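PDB 4H5G: amino acid ABC superfamily ATP binding cassette transporter, binding protein from Streptococcus pneumoniae, which binds L-arginine between its two lobes and probably delivers it, as a membrane-anchored lipoprotein, to an ABC transporter for uptake. Local coordinates for residues T18-A23 and I58-F63; P24-S29 and A78-S83. One frame throughout, in Å; residues are numbered along the deposited sequence.

Interaction 1 (T18-A23 and I58-F63). With ARG (arginine), chain L.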
ATOM      1  N   THR A  18      -1.919   6.953   6.614  1.00 16.02           N
ATOM      2  CA  THR A  18      -1.939   6.274   5.318  1.00 14.09           C
ATOM      3  C   THR A  18      -1.412   7.199   4.223  1.00 19.46           C
ATOM      4  O   THR A  18      -1.213   8.383   4.445  1.00 19.64           O
ATOM      5  CB  THR A  18      -3.347   5.760   4.932  1.00 17.02           C
ATOM      6  OG1 THR A  18      -3.222   4.753   3.925  1.00 20.13           O
ATOM      7  CG2 THR A  18      -4.231   6.889   4.375  1.00 17.69           C
ATOM      8  N   SER A  19      -1.215   6.635   3.034  0.70 16.52           N
ATOM      9  CA  SER A  19      -0.745   7.388   1.873  0.70 18.29           C
ATOM     10  C   SER A  19      -1.688   7.098   0.713  0.70 18.39           C
ATOM     11  O   SER A  19      -1.561   6.071   0.049  0.70 19.11           O
ATOM     12  CB  SER A  19       0.693   6.981   1.518  0.70 18.93           C
ATOM     13  OG  SER A  19       1.118   7.503   0.265  0.70 17.83           O
ATOM     14  N   PRO A  20      -2.651   8.004   0.462  1.00 19.67           N
ATOM     15  CA  PRO A  20      -3.705   7.716  -0.523  1.00 21.88           C
ATOM     16  C   PRO A  20      -3.290   7.927  -1.981  1.00 20.43           C
ATOM     17  O   PRO A  20      -3.916   8.719  -2.689  1.00 20.19           O
ATOM     18  CB  PRO A  20      -4.817   8.689  -0.126  1.00 20.37           C
ATOM     19  CG  PRO A  20      -4.079   9.858   0.433  1.00 24.91           C
ATOM     20  CD  PRO A  20      -2.860   9.300   1.132  1.00 23.90           C
ATOM     21  N   ASP A  21      -2.258   7.205  -2.418  1.00 18.94           N
ATOM     22  CA  ASP A  21      -1.788   7.258  -3.810  1.00 17.63           C
ATOM     23  C   ASP A  21      -1.693   5.850  -4.382  1.00 19.73           C
ATOM     24  O   ASP A  21      -0.843   5.568  -5.219  1.00 23.68           O
ATOM     25  CB  ASP A  21      -0.405   7.933  -3.896  1.00 21.56           C
ATOM     26  CG  ASP A  21       0.675   7.180  -3.101  1.00 20.84           C
ATOM     27  OD1 ASP A  21       0.311   6.313  -2.295  1.00 20.47           O
ATOM     28  OD2 ASP A  21       1.882   7.481  -3.272  1.00 23.03           O
ATOM     29  N   TYR A  22      -2.587   4.967  -3.954  1.00 19.34           N
ATOM     30  CA  TYR A  22      -2.327   3.535  -4.125  1.00 16.78           C
ATOM     31  C   TYR A  22      -3.617   2.724  -4.273  1.00 18.83           C
ATOM     32  O   TYR A  22      -3.850   1.790  -3.518  1.00 18.11           O
ATOM     33  CB  TYR A  22      -1.511   3.043  -2.904  1.00 17.96           C
ATOM     34  CG  TYR A  22      -0.369   2.073  -3.219  1.00 18.38           C
ATOM     35  CD1 TYR A  22       0.580   2.375  -4.188  1.00 18.49           C
ATOM     36  CD2 TYR A  22      -0.227   0.877  -2.520  1.00 15.94           C
ATOM     37  CE1 TYR A  22       1.646   1.501  -4.472  1.00 18.14           C
ATOM     38  CE2 TYR A  22       0.825  -0.010  -2.799  1.00 15.32           C
ATOM     39  CZ  TYR A  22       1.751   0.320  -3.772  1.00 15.95           C
ATOM     40  OH  TYR A  22       2.799  -0.538  -4.056  1.00 19.07           O
ATOM     41  N   ALA A  23      -4.455   3.088  -5.242  1.00 18.30           N
ATOM     42  CA  ALA A  23      -5.670   2.321  -5.534  1.00 20.57           C
ATOM     43  C   ALA A  23      -5.288   0.899  -5.945  1.00 19.78           C
ATOM     44  O   ALA A  23      -4.412   0.714  -6.788  1.00 20.87           O
ATOM     45  CB  ALA A  23      -6.445   2.988  -6.653  1.00 19.08           C
ATOM     46  N   ILE A  58      -8.608   9.506   9.379  1.00 17.21           N
ATOM     47  CA  ILE A  58      -7.545   9.152   8.437  1.00 16.15           C
ATOM     48  C   ILE A  58      -6.561  10.310   8.334  1.00 20.70           C
ATOM     49  O   ILE A  58      -6.953  11.452   8.103  1.00 25.07           O
ATOM     50  CB  ILE A  58      -8.113   8.854   7.038  1.00 23.11           C
ATOM     51  CG1 ILE A  58      -9.001   7.610   7.069  1.00 22.79           C
ATOM     52  CG2 ILE A  58      -6.982   8.643   6.030  1.00 23.39           C
ATOM     53  CD1 ILE A  58      -8.273   6.334   7.387  1.00 30.14           C
ATOM     54  N   LEU A  59      -5.283  10.012   8.536  1.00 18.44           N
ATOM     55  CA  LEU A  59      -4.236  11.028   8.456  1.00 19.53           C
ATOM     56  C   LEU A  59      -3.428  10.739   7.203  1.00 22.86           C
ATOM     57  O   LEU A  59      -2.706   9.751   7.152  1.00 23.30           O
ATOM     58  CB  LEU A  59      -3.348  10.937   9.703  1.00 19.76           C
ATOM     59  CG  LEU A  59      -2.185  11.920   9.826  1.00 26.49           C
ATOM     60  CD1 LEU A  59      -2.672  13.372   9.851  1.00 33.81           C
ATOM     61  CD2 LEU A  59      -1.379  11.587  11.087  1.00 33.36           C
ATOM     62  N   SER A  60      -3.568  11.584   6.180  1.00 20.16           N
ATOM     63  CA  SER A  60      -2.913  11.349   4.890  1.00 17.85           C
ATOM     64  C   SER A  60      -1.540  12.021   4.794  1.00 22.27           C
ATOM     65  O   SER A  60      -1.368  13.173   5.196  1.00 22.42           O
ATOM     66  CB  SER A  60      -3.800  11.857   3.745  1.00 25.23           C
ATOM     67  OG  SER A  60      -4.968  11.076   3.625  1.00 27.01           O
ATOM     68  N   MET A  61      -0.579  11.304   4.224  1.00 21.12           N
ATOM     69  CA  MET A  61       0.762  11.843   4.030  1.00 20.33           C
ATOM     70  C   MET A  61       1.453  11.028   2.949  1.00 22.55           C
ATOM     71  O   MET A  61       0.856  10.129   2.381  1.00 21.76           O
ATOM     72  CB  MET A  61       1.535  11.724   5.334  1.00 20.35           C
ATOM     73  CG  MET A  61       1.747  10.271   5.728  1.00 19.13           C
ATOM     74  SD  MET A  61       2.226  10.180   7.462  1.00 25.09           S
ATOM     75  CE  MET A  61       0.671  10.587   8.254  1.00 25.48           C
ATOM     76  N   SER A  62       2.709  11.326   2.652  1.00 20.67           N
ATOM     77  CA  SER A  62       3.411  10.499   1.675  1.00 19.54           C
ATOM     78  C   SER A  62       3.847   9.209   2.341  1.00 19.64           C
ATOM     79  O   SER A  62       4.054   9.163   3.557  1.00 18.81           O
ATOM     80  CB  SER A  62       4.615  11.236   1.099  1.00 24.90           C
ATOM     81  OG  SER A  62       4.206  12.386   0.385  1.00 24.56           O
ATOM     82  N   PHE A  63       4.015   8.159   1.546  1.00 18.66           N
ATOM     83  CA  PHE A  63       4.296   6.855   2.127  1.00 15.30           C
ATOM     84  C   PHE A  63       5.529   6.850   3.013  1.00 18.89           C
ATOM     85  O   PHE A  63       5.511   6.246   4.089  1.00 19.09           O
ATOM     86  CB  PHE A  63       4.413   5.745   1.084  1.00 15.48           C
ATOM     87  CG  PHE A  63       4.612   4.387   1.709  1.00 17.06           C
ATOM     88  CD1 PHE A  63       3.532   3.673   2.193  1.00 18.11           C
ATOM     89  CD2 PHE A  63       5.887   3.865   1.881  1.00 19.22           C
ATOM     90  CE1 PHE A  63       3.714   2.434   2.794  1.00 17.89           C
ATOM     91  CE2 PHE A  63       6.080   2.638   2.503  1.00 17.24           C
ATOM     92  CZ  PHE A  63       4.996   1.922   2.954  1.00 20.74           C
TER
HETATM   93  N   ARG L 310       4.011  -2.680  -0.053  1.00 15.67           N
HETATM   94  CA  ARG L 310       5.102  -1.711  -0.229  1.00 19.70           C
HETATM   95  C   ARG L 310       5.794  -1.422   1.085  1.00 24.60           C
HETATM   96  O   ARG L 310       5.265  -1.684   2.177  1.00 19.19           O
HETATM   97  CB  ARG L 310       4.586  -0.402  -0.845  1.00 18.41           C
HETATM   98  CG  ARG L 310       3.379   0.207  -0.135  1.00 16.94           C
HETATM   99  CD  ARG L 310       3.065   1.613  -0.669  1.00 18.91           C
HETATM  100  NE  ARG L 310       1.806   2.133  -0.118  1.00 17.27           N
HETATM  101  CZ  ARG L 310       1.260   3.303  -0.437  1.00 21.47           C
HETATM  102  NH1 ARG L 310       0.106   3.676   0.114  1.00 17.58           N
HETATM  103  NH2 ARG L 310       1.869   4.096  -1.311  1.00 17.60           N
HETATM  104  OXT ARG L 310       6.921  -0.919   1.083  1.00 17.55           O
HETATM  105  O   HOH W   1       3.146   8.930  -1.159  1.00 21.55           O

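Interaction 2 (P24-S29 and A78-S83). With ARG (arginine), chain L.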
ATOM      1  N   PRO A  24      -5.991  -0.121  -5.427  1.00 17.14           N
ATOM      2  CA  PRO A  24      -7.248  -0.096  -4.666  1.00 19.49           C
ATOM      3  C   PRO A  24      -7.114  -0.088  -3.146  1.00 20.62           C
ATOM      4  O   PRO A  24      -8.138  -0.183  -2.466  1.00 20.38           O
ATOM      5  CB  PRO A  24      -7.915  -1.410  -5.099  1.00 19.57           C
ATOM      6  CG  PRO A  24      -6.742  -2.328  -5.233  1.00 22.21           C
ATOM      7  CD  PRO A  24      -5.640  -1.494  -5.839  1.00 21.32           C
ATOM      8  N   PHE A  25      -5.899   0.022  -2.618  1.00 17.14           N
ATOM      9  CA  PHE A  25      -5.697  -0.008  -1.166  1.00 17.10           C
ATOM     10  C   PHE A  25      -6.185   1.277  -0.498  1.00 19.26           C
ATOM     11  O   PHE A  25      -6.973   1.246   0.442  1.00 16.74           O
ATOM     12  CB  PHE A  25      -4.216  -0.227  -0.833  1.00 15.57           C
ATOM     13  CG  PHE A  25      -3.708  -1.600  -1.187  1.00 17.13           C
ATOM     14  CD1 PHE A  25      -3.977  -2.683  -0.366  1.00 18.55           C
ATOM     15  CD2 PHE A  25      -2.954  -1.804  -2.327  1.00 20.49           C
ATOM     16  CE1 PHE A  25      -3.514  -3.944  -0.687  1.00 21.28           C
ATOM     17  CE2 PHE A  25      -2.484  -3.059  -2.645  1.00 20.06           C
ATOM     18  CZ  PHE A  25      -2.761  -4.129  -1.823  1.00 20.64           C
ATOM     19  N   GLU A  26      -5.679   2.405  -0.979  1.00 16.30           N
ATOM     20  CA  GLU A  26      -6.167   3.722  -0.542  1.00 18.50           C
ATOM     21  C   GLU A  26      -5.919   4.751  -1.636  1.00 17.85           C
ATOM     22  O   GLU A  26      -4.863   4.757  -2.279  1.00 19.40           O
ATOM     23  CB  GLU A  26      -5.494   4.177   0.758  1.00 17.30           C
ATOM     24  CG  GLU A  26      -3.977   4.086   0.760  1.00 19.27           C
ATOM     25  CD  GLU A  26      -3.495   2.748   1.279  1.00 23.55           C
ATOM     26  OE1 GLU A  26      -4.191   2.173   2.148  1.00 19.44           O
ATOM     27  OE2 GLU A  26      -2.434   2.262   0.827  1.00 19.22           O
ATOM     28  N   PHE A  27      -6.897   5.634  -1.833  1.00 18.31           N
ATOM     29  CA  PHE A  27      -6.819   6.642  -2.874  1.00 17.84           C
ATOM     30  C   PHE A  27      -7.893   7.691  -2.672  1.00 22.10           C
ATOM     31  O   PHE A  27      -8.716   7.569  -1.769  1.00 22.43           O
ATOM     32  CB  PHE A  27      -6.924   6.021  -4.283  1.00 18.96           C
ATOM     33  CG  PHE A  27      -8.191   5.227  -4.536  1.00 19.81           C
ATOM     34  CD1 PHE A  27      -8.363   3.976  -3.981  1.00 19.61           C
ATOM     35  CD2 PHE A  27      -9.184   5.716  -5.376  1.00 23.10           C
ATOM     36  CE1 PHE A  27      -9.507   3.226  -4.238  1.00 21.96           C
ATOM     37  CE2 PHE A  27     -10.337   4.972  -5.638  1.00 26.13           C
ATOM     38  CZ  PHE A  27     -10.496   3.728  -5.070  1.00 23.73           C
ATOM     39  N   GLN A  28      -7.878   8.716  -3.512  1.00 26.88           N
ATOM     40  CA  GLN A  28      -8.858   9.789  -3.411  1.00 27.77           C
ATOM     41  C   GLN A  28      -9.954   9.590  -4.425  1.00 26.99           C
ATOM     42  O   GLN A  28      -9.681   9.309  -5.591  1.00 29.32           O
ATOM     43  CB  GLN A  28      -8.188  11.137  -3.666  1.00 30.90           C
ATOM     44  CG  GLN A  28      -6.959  11.349  -2.823  1.00 42.93           C
ATOM     45  CD  GLN A  28      -7.163  12.392  -1.761  1.00 66.46           C
ATOM     46  OE1 GLN A  28      -8.118  12.328  -0.986  1.00 80.13           O
ATOM     47  NE2 GLN A  28      -6.274  13.377  -1.727  1.00 72.49           N
ATOM     48  N   SER A  29     -11.197   9.772  -3.987  1.00 30.23           N
ATOM     49  CA  SER A  29     -12.342   9.646  -4.876  1.00 31.80           C
ATOM     50  C   SER A  29     -13.412  10.668  -4.526  1.00 35.52           C
ATOM     51  O   SER A  29     -13.585  11.032  -3.360  1.00 35.89           O
ATOM     52  CB  SER A  29     -12.908   8.225  -4.792  1.00 35.47           C
ATOM     53  OG  SER A  29     -13.865   8.004  -5.811  1.00 32.08           O
ATOM     54  N   ALA A  78      -0.753   2.368  11.464  1.00 18.72           N
ATOM     55  CA  ALA A  78      -0.456   2.734  10.074  1.00 16.22           C
ATOM     56  C   ALA A  78      -1.021   1.635   9.186  1.00 15.83           C
ATOM     57  O   ALA A  78      -0.771   0.451   9.415  1.00 16.55           O
ATOM     58  CB  ALA A  78       1.036   2.894   9.868  1.00 17.59           C
ATOM     59  N   VAL A  79      -1.801   2.029   8.185  1.00 17.27           N
ATOM     60  CA  VAL A  79      -2.412   1.069   7.254  1.00 15.68           C
ATOM     61  C   VAL A  79      -2.240   1.673   5.873  1.00 17.85           C
ATOM     62  O   VAL A  79      -2.875   2.673   5.541  1.00 16.89           O
ATOM     63  CB  VAL A  79      -3.903   0.854   7.545  1.00 15.84           C
ATOM     64  CG1 VAL A  79      -4.466  -0.243   6.633  1.00 18.06           C
ATOM     65  CG2 VAL A  79      -4.136   0.459   9.019  1.00 14.74           C
ATOM     66  N   ALA A  80      -1.358   1.079   5.075  1.00 15.86           N
ATOM     67  CA  ALA A  80      -1.022   1.679   3.779  1.00 16.40           C
ATOM     68  C   ALA A  80      -0.411   0.653   2.845  1.00 16.46           C
ATOM     69  O   ALA A  80       0.613   0.919   2.210  1.00 18.30           O
ATOM     70  CB  ALA A  80      -0.057   2.852   3.980  1.00 15.50           C
ATOM     71  N   GLY A  81      -1.034  -0.525   2.778  1.00 14.74           N
ATOM     72  CA  GLY A  81      -0.488  -1.605   1.956  1.00 15.99           C
ATOM     73  C   GLY A  81       0.937  -1.914   2.385  1.00 21.19           C
ATOM     74  O   GLY A  81       1.841  -2.114   1.561  1.00 18.03           O
ATOM     75  N   ILE A  82       1.139  -1.961   3.695  1.00 16.61           N
ATOM     76  CA  ILE A  82       2.491  -2.031   4.250  1.00 14.73           C
ATOM     77  C   ILE A  82       2.977  -3.464   4.369  1.00 20.61           C
ATOM     78  O   ILE A  82       2.397  -4.255   5.113  1.00 18.80           O
ATOM     79  CB  ILE A  82       2.532  -1.400   5.651  1.00 15.38           C
ATOM     80  CG1 ILE A  82       2.097   0.073   5.581  1.00 16.46           C
ATOM     81  CG2 ILE A  82       3.927  -1.549   6.272  1.00 17.16           C
ATOM     82  CD1 ILE A  82       1.921   0.727   6.961  1.00 18.08           C
ATOM     83  N   SER A  83       4.055  -3.787   3.650  1.00 17.17           N
ATOM     84  CA  SER A  83       4.698  -5.103   3.754  1.00 18.54           C
ATOM     85  C   SER A  83       5.292  -5.326   5.149  1.00 19.79           C
ATOM     86  O   SER A  83       6.092  -4.524   5.626  1.00 18.63           O
ATOM     87  CB  SER A  83       5.806  -5.215   2.700  1.00 21.84           C
ATOM     88  OG  SER A  83       5.304  -5.043   1.392  1.00 23.83           O
TER
HETATM   89  N   ARG L 310       4.011  -2.680  -0.053  1.00 15.67           N
HETATM   90  CA  ARG L 310       5.102  -1.711  -0.229  1.00 19.70           C
HETATM   91  C   ARG L 310       5.794  -1.422   1.085  1.00 24.60           C
HETATM   92  O   ARG L 310       5.265  -1.684   2.177  1.00 19.19           O
HETATM   93  CB  ARG L 310       4.586  -0.402  -0.845  1.00 18.41           C
HETATM   94  CG  ARG L 310       3.379   0.207  -0.135  1.00 16.94           C
HETATM   95  CD  ARG L 310       3.065   1.613  -0.669  1.00 18.91           C
HETATM   96  NE  ARG L 310       1.806   2.133  -0.118  1.00 17.27           N
HETATM   97  CZ  ARG L 310       1.260   3.303  -0.437  1.00 21.47           C
HETATM   98  NH1 ARG L 310       0.106   3.676   0.114  1.00 17.58           N
HETATM   99  NH2 ARG L 310       1.869   4.096  -1.311  1.00 17.60           N
HETATM  100  OXT ARG L 310       6.921  -0.919   1.083  1.00 17.55           O

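Interaction 1 (T18-A23 and I58-F63)
T18 and the end of strand 55-60 pair as parallel neighbours. The backbone N of T18 gives its hydrogen to L59 O at 3.0 Å, and M61 N returns one to T18 O, also 3.0 Å. CA-H...O contacts, S60 CA to T18 O and S19 CA to M61 O, tighten this part, and T18 CG2 meets I58 CG2 at 3.7 Å. The OG1 of T18, anti to the backbone N (chi1 -161°), is sent instead to V79 O. Toward solvent the contact thins out. P20, centre of an inverse gamma turn, lays CG and CD against S60, a small polar residue that can face solvent while its CB and OG touch the proline ring.

Beyond the strand the two segments diverge round the arginine. A water spans the gap, accepting from S19 OG and F63 N and donating to D21 OD2, which M153 N of the other lobe also reaches. The ligand's side chain runs between two rings: NE lies 3.4 Å over the plane of Y22, CD over a face of F63. NH2 reaches D21 OD1 at 2.9 Å and NH1 reaches S19 O at 2.9 Å. Rings, carboxylate and carbonyl are consistent with a pocket that prefers a flat, positively charged side chain.

Interaction 2 (P24-S29 and A78-S83)
E26 reaches across to A80 and G81 by van der Waals contact alone, for no hydrogen bond joins the two segments directly. Its OE2 comes within 3.3 Å of A80 C, a bend at chi2 (-91°) turning the carboxylate toward that backbone. F25 CD1 lies 4.3 Å from G81 CA, the ring approaching obliquely. G81, with positive phi (57°), has no side chain to crowd that ring, and its N is held by D41.

The hydrogen bonds go to the bound arginine, which bridges the segments. NH1 donates to E26 OE2 at 3.0 Å and NE to A80 O at 2.9 Å; a weak, long bond runs from NH1 to A80 O. At the other end, the ligand N donates to G81 O at 2.8 Å and to S83 OG, a short hydroxyl suited to this spot, while S83 N gives a nearly straight bond to the ligand O (168°).

Charge adds a third element: the carboxylates of E26 and D41 are close enough that one pKa would tend to rise, an effect the guanidinium probably offsets. The ligand lies between the two lobes of a type II periplasmic binding protein fold, as in amino-acid-binding members of solute-binding protein family 3; here the acidic groups suit an arginine.

In the fold
From the N terminus, strand 13-18 runs into 18-23, the first half of interaction 1, and the chain passes straight on into 24-29, the first half of interaction 2. The hairpin of strands 27-31 and 34-38, helix 40-52 and strand 55-60 then follow, and 58-63 closes the loop of interaction 1. After helix 66-71 and strand 77-78, segment 78-83 closes that of interaction 2. The two loops cross, since their segments alternate. Strand 13-18 lies centrally in the parallel sheet between 55-60 and 77-78, so both returning segments come from its flanking strands. Packing of F63 CE1 against A80 O, 3.5 Å, joins the contacts, and both meet at the arginine.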